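PDB 3G5W: multicopper oxidase type 1 from Nitrosomonas europaea, which binds copper at mononuclear and oxygen-bridged sites and probably oxidises its substrates there, as a two-domain, laccase-like multicopper oxidase. Local coordinates for residues E132-K137 with G185-L190; I211-G216 with R235-L240; R3-S8 with V44-T49. All coordinates share one frame; numbering follows the deposited sequence.

Contact 1. Residues E132-K137 with G185-L190; sequences EKTVTK and GDVIRL
Val187 O accepts two backbone donors, Thr136 N at 2.7 Å and, less closely, Lys137 N, and Arg189 N then reaches Lys137 O at 3.0 Å, which sets Lys137 beside Ile188 in parallel register. The two donors differ in approach: Thr136 N lies in the carbonyl plane, whereas Lys137 N is tilted 27° from it. Thr136 suits this junction because its hydroxyl works both ways. Thr136 OG1 receives Val187 N at 2.9 Å and gives its own proton to Asp186 OD1 at 2.7 Å; the other carboxylate oxygen, Asp186 OD2, takes Lys183 N. Here the short helix 130-133 gives way to strand 137-146, which joins strand 187-194 in the mixed sheet of the second cupredoxin-like domain, away from the copper sites. On the sheet face shared by Lys137 and Ile188, Lys137 CB touches Ile188 CG2 at 4.0 Å, while the lysine chain bends further on and brings NZ to Arg181 O. Arg189 reaches back to Glu132. Its CG stands opposite the backbone N (chi1 -179°), and the extended chain carries NH2 to Glu132 OE2 at 3.0 Å. In this salt bridge Glu132 OE2 offers its anti lone pair and lies in the guanidinium plane, although the carboxylate is turned 67° from it. One water links Glu132 OE2 to Arg189 NH1, and a second links Glu132 O to Arg189 NH2. Leu129 N holds Glu132 OE1, and Asp237 pairs with Arg189 NH1. Nearer the backbone, Val135 crosses the arginine stem, its CG1 lying 3.8 Å from Arg189 CB.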
loop_
_atom_site.group_PDB
_atom_site.type_symbol
_atom_site.label_atom_id
_atom_site.label_comp_id
_atom_site.label_asym_id
_atom_site.label_seq_id
_atom_site.Cartn_x
_atom_site.Cartn_y
_atom_site.Cartn_z
ATOM N N GLU A 132 19.224 -14.694 -12.114
ATOM C CA GLU A 132 19.917 -13.490 -12.591
ATOM C C GLU A 132 20.727 -13.737 -13.867
ATOM O O GLU A 132 20.851 -12.853 -14.717
ATOM C CB GLU A 132 20.838 -12.922 -11.507
ATOM C CG GLU A 132 20.164 -12.643 -10.167
ATOM C CD GLU A 132 21.114 -11.980 -9.170
ATOM O OE1 GLU A 132 21.592 -12.676 -8.239
ATOM O OE2 GLU A 132 21.399 -10.766 -9.334
ATOM N N LYS A 133 21.277 -14.941 -13.999
ATOM C CA LYS A 133 22.093 -15.289 -15.166
ATOM C C LYS A 133 21.264 -15.465 -16.443
ATOM O O LYS A 133 21.799 -15.350 -17.553
ATOM C CB LYS A 133 22.949 -16.532 -14.881
ATOM C CG LYS A 133 23.926 -16.339 -13.730
ATOM C CD LYS A 133 24.651 -17.631 -13.392
ATOM C CE LYS A 133 26.086 -17.606 -13.883
ATOM N NZ LYS A 133 26.992 -16.942 -12.885
ATOM N N THR A 134 19.963 -15.717 -16.291
ATOM C CA THR A 134 19.056 -15.829 -17.443
ATOM C C THR A 134 18.710 -14.470 -18.075
ATOM O O THR A 134 18.254 -14.407 -19.218
ATOM C CB THR A 134 17.734 -16.560 -17.081
ATOM O OG1 THR A 134 16.920 -15.724 -16.243
ATOM C CG2 THR A 134 18.011 -17.879 -16.367
ATOM N N VAL A 135 18.928 -13.392 -17.326
ATOM C CA VAL A 135 18.561 -12.043 -17.759
ATOM C C VAL A 135 19.407 -11.598 -18.950
ATOM O O VAL A 135 20.642 -11.669 -18.905
ATOM C CB VAL A 135 18.728 -11.020 -16.608
ATOM C CG1 VAL A 135 18.495 -9.589 -17.105
ATOM C CG2 VAL A 135 17.781 -11.357 -15.456
ATOM N N THR A 136 18.741 -11.132 -20.003
ATOM C CA THR A 136 19.443 -10.637 -21.198
ATOM C C THR A 136 19.494 -9.106 -21.281
ATOM O O THR A 136 20.378 -8.549 -21.950
ATOM C CB THR A 136 18.808 -11.171 -22.491
ATOM O OG1 THR A 136 17.450 -10.725 -22.575
ATOM C CG2 THR A 136 18.842 -12.688 -22.527
ATOM N N LYS A 137 18.529 -8.436 -20.646
ATOM C CA LYS A 137 18.453 -6.959 -20.640
ATOM C C LYS A 137 17.989 -6.434 -19.266
ATOM O O LYS A 137 17.062 -6.966 -18.668
ATOM C CB LYS A 137 17.502 -6.433 -21.721
ATOM C CG LYS A 137 17.729 -6.930 -23.151
ATOM C CD LYS A 137 16.843 -6.174 -24.154
ATOM C CE LYS A 137 17.501 -4.861 -24.595
ATOM N NZ LYS A 137 16.820 -4.209 -25.763
ATOM N N GLY A 185 12.422 -14.547 -26.745
ATOM C CA GLY A 185 13.549 -15.226 -26.102
ATOM C C GLY A 185 14.321 -14.370 -25.105
ATOM O O GLY A 185 15.092 -14.898 -24.305
ATOM N N ASP A 186 14.125 -13.051 -25.156
ATOM C CA ASP A 186 14.737 -12.135 -24.186
ATOM C C ASP A 186 14.175 -12.405 -22.798
ATOM O O ASP A 186 13.063 -12.923 -22.651
ATOM C CB ASP A 186 14.452 -10.668 -24.538
ATOM C CG ASP A 186 15.557 -10.015 -25.363
ATOM O OD1 ASP A 186 16.760 -10.304 -25.159
ATOM O OD2 ASP A 186 15.213 -9.167 -26.204
ATOM N N VAL A 187 14.962 -12.074 -21.783
ATOM C CA VAL A 187 14.506 -12.117 -20.403
ATOM C C VAL A 187 14.908 -10.783 -19.813
ATOM O O VAL A 187 16.095 -10.459 -19.756
ATOM C CB VAL A 187 15.170 -13.266 -19.610
ATOM C CG1 VAL A 187 14.818 -13.174 -18.112
ATOM C CG2 VAL A 187 14.761 -14.619 -20.186
ATOM N N ILE A 188 13.926 -9.986 -19.411
ATOM C CA ILE A 188 14.240 -8.653 -18.892
ATOM C C ILE A 188 14.072 -8.565 -17.380
ATOM O O ILE A 188 13.239 -9.250 -16.783
ATOM C CB ILE A 188 13.489 -7.501 -19.633
ATOM C CG1 ILE A 188 11.988 -7.500 -19.314
ATOM C CG2 ILE A 188 13.751 -7.572 -21.152
ATOM C CD1 ILE A 188 11.192 -6.402 -20.029
ATOM N N ARG A 189 14.897 -7.722 -16.779
ATOM C CA ARG A 189 14.846 -7.443 -15.363
ATOM C C ARG A 189 14.475 -5.976 -15.229
ATOM O O ARG A 189 15.224 -5.110 -15.670
ATOM C CB ARG A 189 16.214 -7.718 -14.756
ATOM C CG ARG A 189 16.327 -7.501 -13.258
ATOM C CD ARG A 189 17.731 -7.893 -12.797
ATOM N NE ARG A 189 17.886 -7.760 -11.351
ATOM C CZ ARG A 189 18.795 -8.409 -10.625
ATOM N NH1 ARG A 189 18.849 -8.224 -9.312
ATOM N NH2 ARG A 189 19.644 -9.253 -11.205
ATOM N N LEU A 190 13.298 -5.708 -14.669
ATOM C CA LEU A 190 12.888 -4.346 -14.359
ATOM C C LEU A 190 13.179 -4.038 -12.897
ATOM O O LEU A 190 12.600 -4.643 -11.987
ATOM C CB LEU A 190 11.400 -4.128 -14.651
ATOM C CG LEU A 190 10.816 -4.580 -15.993
ATOM C CD1 LEU A 190 9.304 -4.338 -15.998
ATOM C CD2 LEU A 190 11.490 -3.887 -17.172
HETATM O O HOH W 1 21.283 -8.693 -7.583
HETATM O O HOH W 2 20.307 -9.872 -13.743
#

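Contact 2. Residues I211-G216 with R235-L240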
loop_
_atom_site.group_PDB
_atom_site.type_symbol
_atom_site.label_atom_id
_atom_site.label_comp_id
_atom_site.label_asym_id
_atom_site.label_seq_id
_atom_site.Cartn_x
_atom_site.Cartn_y
_atom_site.Cartn_z
ATOM N N ILE A 211 8.184 -11.514 -9.362
ATOM C CA ILE A 211 8.729 -10.600 -8.354
ATOM C C ILE A 211 9.826 -11.366 -7.626
ATOM O O ILE A 211 9.541 -12.216 -6.781
ATOM C CB ILE A 211 7.625 -10.103 -7.383
ATOM C CG1 ILE A 211 6.470 -9.478 -8.181
ATOM C CG2 ILE A 211 8.206 -9.105 -6.374
ATOM C CD1 ILE A 211 5.166 -9.331 -7.432
ATOM N N ALA A 212 11.078 -11.077 -7.978
ATOM C CA ALA A 212 12.208 -11.927 -7.578
ATOM C C ALA A 212 13.109 -11.371 -6.468
ATOM O O ALA A 212 13.799 -12.142 -5.784
ATOM C CB ALA A 212 13.042 -12.296 -8.802
ATOM N N PHE A 213 13.130 -10.047 -6.319
ATOM C CA PHE A 213 13.939 -9.390 -5.284
ATOM C C PHE A 213 13.149 -8.261 -4.630
ATOM O O PHE A 213 12.393 -7.557 -5.306
ATOM C CB PHE A 213 15.237 -8.805 -5.873
ATOM C CG PHE A 213 16.185 -9.833 -6.448
ATOM C CD1 PHE A 213 17.315 -10.222 -5.744
ATOM C CD2 PHE A 213 15.961 -10.382 -7.714
ATOM C CE1 PHE A 213 18.199 -11.161 -6.269
ATOM C CE2 PHE A 213 16.839 -11.321 -8.249
ATOM C CZ PHE A 213 17.957 -11.713 -7.523
ATOM N N LYS A 214 13.321 -8.110 -3.316
ATOM C CA LYS A 214 12.807 -6.951 -2.581
ATOM C C LYS A 214 13.962 -6.299 -1.854
ATOM O O LYS A 214 14.738 -6.984 -1.189
ATOM C CB LYS A 214 11.713 -7.331 -1.569
ATOM C CG LYS A 214 11.329 -6.157 -0.634
ATOM C CD LYS A 214 10.282 -6.516 0.412
ATOM C CE LYS A 214 10.215 -5.438 1.524
ATOM N NZ LYS A 214 10.248 -4.025 1.000
ATOM N N ASP A 215 14.070 -4.976 -1.990
ATOM C CA ASP A 215 15.125 -4.176 -1.347
ATOM C C ASP A 215 16.519 -4.777 -1.552
ATOM O O ASP A 215 17.359 -4.739 -0.656
ATOM C CB ASP A 215 14.841 -3.994 0.154
ATOM C CG ASP A 215 13.490 -3.338 0.436
ATOM O OD1 ASP A 215 13.091 -3.318 1.620
ATOM O OD2 ASP A 215 12.824 -2.851 -0.508
ATOM N N GLY A 216 16.744 -5.350 -2.729
ATOM C CA GLY A 216 18.039 -5.923 -3.063
ATOM C C GLY A 216 18.149 -7.409 -2.771
ATOM O O GLY A 216 18.941 -8.096 -3.412
ATOM N N ARG A 235 12.331 -1.274 -3.190
ATOM C CA ARG A 235 12.711 -1.647 -4.541
ATOM C C ARG A 235 12.242 -3.062 -4.791
ATOM O O ARG A 235 12.332 -3.915 -3.904
ATOM C CB ARG A 235 14.226 -1.572 -4.752
ATOM C CG ARG A 235 14.806 -0.155 -4.792
ATOM C CD ARG A 235 15.103 0.364 -3.397
ATOM N NE ARG A 235 16.195 -0.372 -2.770
ATOM C CZ ARG A 235 16.284 -0.634 -1.473
ATOM N NH1 ARG A 235 15.330 -0.230 -0.637
ATOM N NH2 ARG A 235 17.325 -1.320 -1.013
ATOM N N TYR A 236 11.743 -3.297 -6.001
ATOM C CA TYR A 236 11.415 -4.634 -6.464
ATOM C C TYR A 236 12.070 -4.892 -7.811
ATOM O O TYR A 236 11.966 -4.064 -8.717
ATOM C CB TYR A 236 9.899 -4.805 -6.576
ATOM C CG TYR A 236 9.220 -4.934 -5.231
ATOM C CD1 TYR A 236 9.186 -6.156 -4.565
ATOM C CD2 TYR A 236 8.623 -3.833 -4.618
ATOM C CE1 TYR A 236 8.570 -6.288 -3.323
ATOM C CE2 TYR A 236 8.000 -3.952 -3.371
ATOM C CZ TYR A 236 7.975 -5.184 -2.733
ATOM O OH TYR A 236 7.369 -5.320 -1.499
ATOM N N ASP A 237 12.755 -6.030 -7.933
ATOM C CA ASP A 237 13.235 -6.497 -9.232
ATOM C C ASP A 237 12.235 -7.491 -9.797
ATOM O O ASP A 237 11.953 -8.529 -9.187
ATOM C CB ASP A 237 14.626 -7.141 -9.135
ATOM C CG ASP A 237 15.709 -6.155 -8.699
ATOM O OD1 ASP A 237 16.864 -6.311 -9.139
ATOM O OD2 ASP A 237 15.423 -5.234 -7.901
ATOM N N VAL A 238 11.707 -7.161 -10.967
ATOM C CA VAL A 238 10.714 -7.992 -11.630
ATOM C C VAL A 238 11.343 -8.586 -12.878
ATOM O O VAL A 238 11.834 -7.851 -13.742
ATOM C CB VAL A 238 9.452 -7.184 -12.002
ATOM C CG1 VAL A 238 8.398 -8.088 -12.642
ATOM C CG2 VAL A 238 8.872 -6.496 -10.765
ATOM N N ILE A 239 11.341 -9.913 -12.955
ATOM C CA ILE A 239 11.874 -10.606 -14.125
ATOM C C ILE A 239 10.730 -11.093 -15.029
ATOM O O ILE A 239 9.766 -11.703 -14.556
ATOM C CB ILE A 239 12.886 -11.724 -13.726
ATOM C CG1 ILE A 239 14.261 -11.094 -13.473
ATOM C CG2 ILE A 239 13.056 -12.754 -14.854
ATOM C CD1 ILE A 239 14.697 -11.048 -12.048
ATOM N N LEU A 240 10.829 -10.773 -16.317
ATOM C CA LEU A 240 9.807 -11.130 -17.290
ATOM C C LEU A 240 10.433 -11.921 -18.434
ATOM O O LEU A 240 11.417 -11.476 -19.037
ATOM C CB LEU A 240 9.134 -9.864 -17.853
ATOM C CG LEU A 240 8.478 -8.795 -16.969
ATOM C CD1 LEU A 240 8.310 -7.492 -17.766
ATOM C CD2 LEU A 240 7.132 -9.249 -16.475
HETATM O O HOH W 3 18.237 -3.501 1.487
HETATM O O HOH W 4 14.928 -5.249 -5.227
#
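Asp237 is matched by two residues of the partner strand, Ala212 and Phe213, a classic beta bulge between antiparallel strands of the second cupredoxin-like domain. Asp237 O takes Ala212 N at 3.0 Å and, weakly, Phe213 N, while Phe213 O receives Asp237 N. Where strand 209-214 ends, Asp215 N binds Arg235 O, and Asp215 OD2 takes Arg235 N at 3.2 Å. Of the apolar groups, Ile211 CG2 meets Tyr236 CD1 at 3.6 Å, and on the other face Ile239 CD1 packs on Ala212 CB. Lys214 offers an apolar stem to Tyr236 and an amine to carboxylates. With CG trans to the backbone N (chi1 171°) it runs along the tyrosine, Lys214 CB 3.7 Å from Tyr236 CE1. A bend at chi4 turns Lys214 NZ over the Asp215 carboxylate plane, 3.0 Å from Asp215 OD1, pairing with Glu234 too. A leucine in place of Lys214 would probably leave Asp215 and Glu234 without their shared cation. Asp226 of the second subunit gives its N to Asp215 OD1 and its carboxylate to Arg235 NH2. Arg235 NH1 binds Gly233 O; Asp215 OD2 lies well out of the guanidinium plane, so their long contact is of charge alone. A water donates to Asp237 OD2 at 2.7 Å.

Contact 3. Residues R3-S8 with V44-T49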
loop_
_atom_site.group_PDB
_atom_site.type_symbol
_atom_site.label_atom_id
_atom_site.label_comp_id
_atom_site.label_asym_id
_atom_site.label_seq_id
_atom_site.Cartn_x
_atom_site.Cartn_y
_atom_site.Cartn_z
ATOM N N ARG A 3 37.102 2.461 -5.946
ATOM C CA ARG A 3 36.458 3.306 -6.947
ATOM C C ARG A 3 36.178 4.683 -6.368
ATOM O O ARG A 3 35.645 4.799 -5.266
ATOM C CB ARG A 3 35.167 2.655 -7.465
ATOM C CG ARG A 3 35.369 1.254 -8.043
ATOM C CD ARG A 3 34.203 0.821 -8.898
ATOM N NE ARG A 3 34.350 -0.551 -9.380
ATOM C CZ ARG A 3 34.991 -0.902 -10.495
ATOM N NH1 ARG A 3 35.581 0.012 -11.260
ATOM N NH2 ARG A 3 35.051 -2.182 -10.840
ATOM N N GLU A 4 36.566 5.722 -7.103
ATOM C CA GLU A 4 36.367 7.100 -6.649
ATOM C C GLU A 4 35.615 7.932 -7.674
ATOM O O GLU A 4 36.026 8.036 -8.842
ATOM C CB GLU A 4 37.697 7.773 -6.263
ATOM C CG GLU A 4 37.529 9.201 -5.726
ATOM C CD GLU A 4 38.651 9.657 -4.789
ATOM O OE1 GLU A 4 39.559 8.855 -4.460
ATOM O OE2 GLU A 4 38.612 10.836 -4.373
ATOM N N PHE A 5 34.519 8.528 -7.221
ATOM C CA PHE A 5 33.654 9.314 -8.083
ATOM C C PHE A 5 33.470 10.725 -7.529
ATOM O O PHE A 5 33.645 10.960 -6.326
ATOM C CB PHE A 5 32.281 8.649 -8.221
ATOM C CG PHE A 5 32.327 7.165 -8.512
ATOM C CD1 PHE A 5 32.938 6.680 -9.663
ATOM C CD2 PHE A 5 31.712 6.260 -7.648
ATOM C CE1 PHE A 5 32.954 5.314 -9.938
ATOM C CE2 PHE A 5 31.722 4.891 -7.911
ATOM C CZ PHE A 5 32.341 4.416 -9.057
ATOM N N ASP A 6 33.112 11.650 -8.416
ATOM C CA ASP A 6 32.796 13.029 -8.043
ATOM C C ASP A 6 31.359 13.356 -8.430
ATOM O O ASP A 6 30.912 13.015 -9.532
ATOM C CB ASP A 6 33.735 14.027 -8.736
ATOM C CG ASP A 6 35.172 13.974 -8.211
ATOM O OD1 ASP A 6 35.412 13.509 -7.076
ATOM O OD2 ASP A 6 36.079 14.418 -8.949
ATOM N N LEU A 7 30.641 14.020 -7.526
ATOM C CA LEU A 7 29.328 14.577 -7.839
ATOM C C LEU A 7 29.243 16.048 -7.471
ATOM O O LEU A 7 29.719 16.457 -6.417
ATOM C CB LEU A 7 28.216 13.820 -7.098
ATOM C CG LEU A 7 27.826 12.415 -7.563
ATOM C CD1 LEU A 7 26.808 11.823 -6.605
ATOM C CD2 LEU A 7 27.264 12.433 -8.977
ATOM N N SER A 8 28.625 16.834 -8.342
ATOM C CA SER A 8 28.232 18.195 -8.002
ATOM C C SER A 8 26.724 18.214 -7.808
ATOM O O SER A 8 26.019 17.364 -8.347
ATOM C CB SER A 8 28.631 19.165 -9.110
ATOM O OG SER A 8 27.929 18.865 -10.303
ATOM N N VAL A 44 34.065 2.213 -2.154
ATOM C CA VAL A 44 33.565 3.368 -2.887
ATOM C C VAL A 44 33.893 4.650 -2.136
ATOM O O VAL A 44 33.729 4.724 -0.921
ATOM C CB VAL A 44 32.041 3.253 -3.138
ATOM C CG1 VAL A 44 31.512 4.449 -3.917
ATOM C CG2 VAL A 44 31.722 1.954 -3.890
ATOM N N THR A 45 34.387 5.640 -2.878
ATOM C CA THR A 45 34.593 6.995 -2.373
ATOM C C THR A 45 33.829 7.971 -3.268
ATOM O O THR A 45 33.995 7.967 -4.495
ATOM C CB THR A 45 36.100 7.371 -2.357
ATOM O OG1 THR A 45 36.808 6.486 -1.484
ATOM C CG2 THR A 45 36.305 8.802 -1.882
ATOM N N VAL A 46 32.985 8.804 -2.666
ATOM C CA VAL A 46 32.242 9.797 -3.441
ATOM C C VAL A 46 32.464 11.194 -2.877
ATOM O O VAL A 46 32.120 11.463 -1.724
ATOM C CB VAL A 46 30.721 9.495 -3.511
ATOM C CG1 VAL A 46 30.037 10.451 -4.487
ATOM C CG2 VAL A 46 30.467 8.046 -3.926
ATOM N N ASN A 47 33.053 12.063 -3.694
ATOM C CA ASN A 47 33.259 13.464 -3.331
ATOM C C ASN A 47 32.085 14.290 -3.835
ATOM O O ASN A 47 31.832 14.355 -5.040
ATOM C CB ASN A 47 34.591 13.988 -3.893
ATOM C CG ASN A 47 35.763 13.098 -3.526
ATOM O OD1 ASN A 47 36.086 12.929 -2.353
ATOM N ND2 ASN A 47 36.391 12.506 -4.534
ATOM N N VAL A 48 31.356 14.892 -2.899
ATOM C CA VAL A 48 30.128 15.627 -3.211
ATOM C C VAL A 48 30.277 17.134 -2.969
ATOM O O VAL A 48 30.431 17.565 -1.827
ATOM C CB VAL A 48 28.928 15.065 -2.394
ATOM C CG1 VAL A 48 27.631 15.779 -2.769
ATOM C CG2 VAL A 48 28.794 13.573 -2.627
ATOM N N THR A 49 30.220 17.915 -4.048
ATOM C CA THR A 49 30.338 19.376 -3.972
ATOM C C THR A 49 28.997 20.075 -4.175
ATOM O O THR A 49 28.346 19.921 -5.213
ATOM C CB THR A 49 31.374 19.919 -4.988
ATOM O OG1 THR A 49 32.623 19.246 -4.795
ATOM C CG2 THR A 49 31.586 21.405 -4.795
#
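Phe5 lies against Val44 and Val46 on the packed face of two parallel strands, while Glu4 and Asp6 reach for Asn47 on the solvent side. Between the faces the backbones are paired residue for residue, Arg3 with Val44 through Ser8 with Thr49. The carbonyls of Arg3, Phe5 and Leu7 accept Thr45 N, Asn47 N and Thr49 N, and Phe5 N and Leu7 N return bonds to Thr45 O and Asn47 O, Leu7 N to Asn47 O measuring 2.8 Å. On the packed face Phe5 CE2 is 4.0 Å from Val44 CG1, Val46 CG2 comes to the edge of the ring, and Leu7 CD1 meets Val46 CG1 at 4.1 Å. Branched valines and these larger apolar groups suit a sandwich interior: this is the first cupredoxin-like domain, and Ile36, Val38 and Met307 of the opposing sheet cover Phe5. Further along this face, the side chain of Val48 comes within about 7 Å of that of the copper ligand His56. The outer face is held by polar bonds. Asn47 ND2 spends one N-H on Glu4 OE2 (2.8 Å) and the other on Asp6 OD1 (2.9 Å), both acceptors lying near the amide plane. Glu4 swings CG away from its own amide nitrogen (chi1 -178°), and the extended chain runs beside Thr45. Two carboxylates thus share one amide nitrogen, which may ease their mutual repulsion, while Asn47 OD1 bonds Thr89 OG1 on the next strand.

Overall arrangement
From the N terminus, contact 3 comes first: after 35 intervening residues the chain returns as strand 43-50 to lie parallel to strand 2-15, joining two strands of one sheet of the first cupredoxin-like domain. In the second domain, contact 1 closes a 47-residue excursion, tying the start of strand 137-146 to strand 187-194, and contact 2 an 18-residue one between strands 209-214 and 235-241. The three follow in series; none nests within or crosses another. Contacts 1 and 2 abut, because strands 187-194 and 235-241 are neighbours in one sheet. Contact 3 stands apart, its centre about 30 Å from that of contact 1 and 28 Å from that of contact 2.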